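Local coordinates for protein trigger factor (Thermotoga maritima, PDB 2NSC) that probably binds the ribosome through its N-terminal domain and acts as a chaperone and peptidyl-prolyl cis-trans isomerase for newly made proteins, at residues A[47-51]-A[52-56]. Sequence-based numbering, arbitrary orientation.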
ATOM      1  N   GLY A  47      11.321 -15.350 -12.373  1.00 31.42           N
ATOM      2  CA  GLY A  47       9.918 -14.916 -12.435  1.00 30.35           C
ATOM      3  C   GLY A  47       8.969 -15.771 -11.600  1.00 29.97           C
ATOM      4  O   GLY A  47       7.752 -15.675 -11.742  1.00 28.67           O
ATOM      5  N   ARG A  48       9.519 -16.612 -10.724  1.00 29.70           N
ATOM      6  CA  ARG A  48       8.676 -17.544  -9.976  1.00 30.08           C
ATOM      7  C   ARG A  48       8.821 -17.426  -8.461  1.00 30.31           C
ATOM      8  O   ARG A  48       8.500 -18.367  -7.733  1.00 30.81           O
ATOM      9  CB  ARG A  48       8.936 -19.002 -10.418  1.00 30.03           C
ATOM     10  CG  ARG A  48       8.912 -19.257 -11.942  1.00 29.83           C
ATOM     11  CD  ARG A  48       7.519 -19.169 -12.551  1.00 28.11           C
ATOM     12  NE  ARG A  48       6.564 -19.963 -11.786  1.00 29.41           N
ATOM     13  CZ  ARG A  48       6.272 -21.244 -12.004  1.00 27.44           C
ATOM     14  NH1 ARG A  48       6.840 -21.922 -12.992  1.00 26.08           N
ATOM     15  NH2 ARG A  48       5.387 -21.845 -11.222  1.00 27.15           N
ATOM     16  N   ILE A  49       9.305 -16.291  -7.970  1.00 30.47           N
ATOM     17  CA  ILE A  49       9.467 -16.145  -6.517  1.00 30.56           C
ATOM     18  C   ILE A  49       8.081 -15.996  -5.855  1.00 30.78           C
ATOM     19  O   ILE A  49       7.315 -15.118  -6.236  1.00 30.84           O
ATOM     20  CB  ILE A  49      10.388 -14.955  -6.134  1.00 30.65           C
ATOM     21  CG1 ILE A  49      11.701 -14.980  -6.935  1.00 30.34           C
ATOM     22  CG2 ILE A  49      10.668 -14.970  -4.628  1.00 30.22           C
ATOM     23  CD1 ILE A  49      12.483 -13.656  -6.918  1.00 29.42           C
ATOM     24  N   PRO A  50       7.745 -16.871  -4.885  1.00 31.01           N
ATOM     25  CA  PRO A  50       6.462 -16.713  -4.179  1.00 31.58           C
ATOM     26  C   PRO A  50       6.338 -15.373  -3.428  1.00 31.84           C
ATOM     27  O   PRO A  50       7.353 -14.830  -2.973  1.00 31.60           O
ATOM     28  CB  PRO A  50       6.449 -17.897  -3.190  1.00 31.27           C
ATOM     29  CG  PRO A  50       7.396 -18.898  -3.777  1.00 31.24           C
ATOM     30  CD  PRO A  50       8.477 -18.055  -4.406  1.00 31.01           C
ATOM     31  N   LYS A  51       5.109 -14.856  -3.320  1.00 32.53           N
ATOM     32  CA  LYS A  51       4.808 -13.622  -2.564  1.00 33.62           C
ATOM     33  C   LYS A  51       5.397 -13.612  -1.141  1.00 33.91           C
ATOM     34  O   LYS A  51       5.987 -12.617  -0.717  1.00 33.92           O
ATOM     35  CB  LYS A  51       3.289 -13.342  -2.527  1.00 33.50           C
ATOM     36  CG  LYS A  51       2.886 -12.175  -1.595  1.00 34.04           C
ATOM     37  CD  LYS A  51       1.556 -11.520  -1.955  1.00 34.42           C
ATOM     38  CE  LYS A  51       0.375 -12.407  -1.648  1.00 36.65           C
ATOM     39  NZ  LYS A  51      -0.917 -11.674  -1.841  1.00 38.72           N
ATOM     40  N   ASN A  52       5.233 -14.721  -0.423  1.00 34.62           N
ATOM     41  CA  ASN A  52       5.726 -14.871   0.953  1.00 35.63           C
ATOM     42  C   ASN A  52       7.226 -14.701   1.116  1.00 35.66           C
ATOM     43  O   ASN A  52       7.709 -14.242   2.158  1.00 35.69           O
ATOM     44  CB  ASN A  52       5.327 -16.242   1.493  1.00 35.86           C
ATOM     45  CG  ASN A  52       3.851 -16.340   1.754  1.00 37.85           C
ATOM     46  OD1 ASN A  52       3.192 -15.328   2.048  1.00 40.89           O
ATOM     47  ND2 ASN A  52       3.311 -17.555   1.649  1.00 39.69           N
ATOM     48  N   VAL A  53       7.948 -15.108   0.083  1.00 35.97           N
ATOM     49  CA  VAL A  53       9.395 -15.053   0.064  1.00 36.44           C
ATOM     50  C   VAL A  53       9.814 -13.602  -0.139  1.00 36.96           C
ATOM     51  O   VAL A  53      10.682 -13.096   0.571  1.00 37.35           O
ATOM     52  CB  VAL A  53       9.950 -15.967  -1.041  1.00 36.26           C
ATOM     53  CG1 VAL A  53      11.477 -15.949  -1.059  1.00 36.34           C
ATOM     54  CG2 VAL A  53       9.429 -17.392  -0.837  1.00 36.63           C
ATOM     55  N   LEU A  54       9.168 -12.921  -1.080  1.00 37.34           N
ATOM     56  CA  LEU A  54       9.446 -11.507  -1.314  1.00 37.45           C
ATOM     57  C   LEU A  54       9.212 -10.663  -0.053  1.00 37.81           C
ATOM     58  O   LEU A  54      10.083  -9.885   0.350  1.00 38.10           O
ATOM     59  CB  LEU A  54       8.645 -10.992  -2.507  1.00 37.29           C
ATOM     60  CG  LEU A  54       9.115 -11.524  -3.867  1.00 36.82           C
ATOM     61  CD1 LEU A  54       8.111 -11.190  -4.934  1.00 35.43           C
ATOM     62  CD2 LEU A  54      10.483 -10.972  -4.247  1.00 35.87           C
ATOM     63  N   LYS A  55       8.063 -10.855   0.590  1.00 38.03           N
ATOM     64  CA  LYS A  55       7.731 -10.145   1.825  1.00 38.43           C
ATOM     65  C   LYS A  55       8.762 -10.379   2.917  1.00 39.40           C
ATOM     66  O   LYS A  55       9.029  -9.474   3.711  1.00 39.67           O
ATOM     67  CB  LYS A  55       6.344 -10.550   2.319  1.00 38.23           C
ATOM     68  CG  LYS A  55       5.280 -10.404   1.247  1.00 37.75           C
ATOM     69  CD  LYS A  55       3.886 -10.676   1.751  1.00 36.89           C
ATOM     70  CE  LYS A  55       3.224  -9.420   2.268  1.00 37.22           C
ATOM     71  NZ  LYS A  55       1.774  -9.672   2.495  1.00 37.09           N
ATOM     72  N   MET A  56       9.336 -11.586   2.952  1.00 40.15           N
ATOM     73  CA  MET A  56      10.345 -11.965   3.962  1.00 41.27           C
ATOM     74  C   MET A  56      11.726 -11.342   3.690  1.00 40.71           C
ATOM     75  O   MET A  56      12.330 -10.743   4.586  1.00 40.53           O
ATOM     76  CB  MET A  56      10.447 -13.493   4.075  1.00 41.13           C
ATOM     77  CG  MET A  56      11.450 -13.975   5.099  1.00 42.30           C
ATOM     78  SD  MET A  56      11.855 -15.721   4.915  1.00 43.71           S
ATOM     79  CE  MET A  56      12.826 -15.705   3.400  1.00 43.39           C
TER
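Ile49, in the loop leading into helix 51-58, sets its CG2 methyl against two residues of the first helical turn, 3.8 Å from CG1 of Val53 and 3.9 Å from CG of Leu54. With CG2 anti to the backbone N (chi1 -49° for CG1), this methyl faces the helix, and the side chain crosses that of Val53 at about a right angle. Val53 divides its two methyls: CG1 meets Ile49, while CG2 lies by the ring of Pro50, 3.8 Å from CD and almost equally near CB and CG. Phe44 touches both Pro50 and Val53. Leu54 also packs on Val32 and Leu35 of helix 21-36, and Ile49 on Val39 and Ile41.

Pro50 is the N-cap residue, and its carbonyl opens the helical bonding. Its O accepts Leu54 N at 3.2 Å, in the carbonyl plane and nearly straight (165° at the hydrogen), and a weak, more bent bond from Val53 N. One residue further on, Lys55 N donates to Lys51 O at 3.0 Å. The lysines of this pair run side by side in the same direction, CG of Lys51 3.8 Å from CD of Lys55, each chain bent at chi3. NZ of Lys51 and NZ of Lys55 stay 5.5 Å apart; that of Lys55 forms a salt bridge with Glu28, while Lys51 has a long, weak ion pair with Asp29. With an alanine at Lys55, Glu28 would probably lose its salt-bridge mate, and with it would go one polar tie between the two helices. Such a helix start, with proline at the N-cap position and its carbonyl accepting the first i to i+4 bond, here docks on helix 21-36 in the N-terminal domain of trigger factor, the part that probably binds the ribosome.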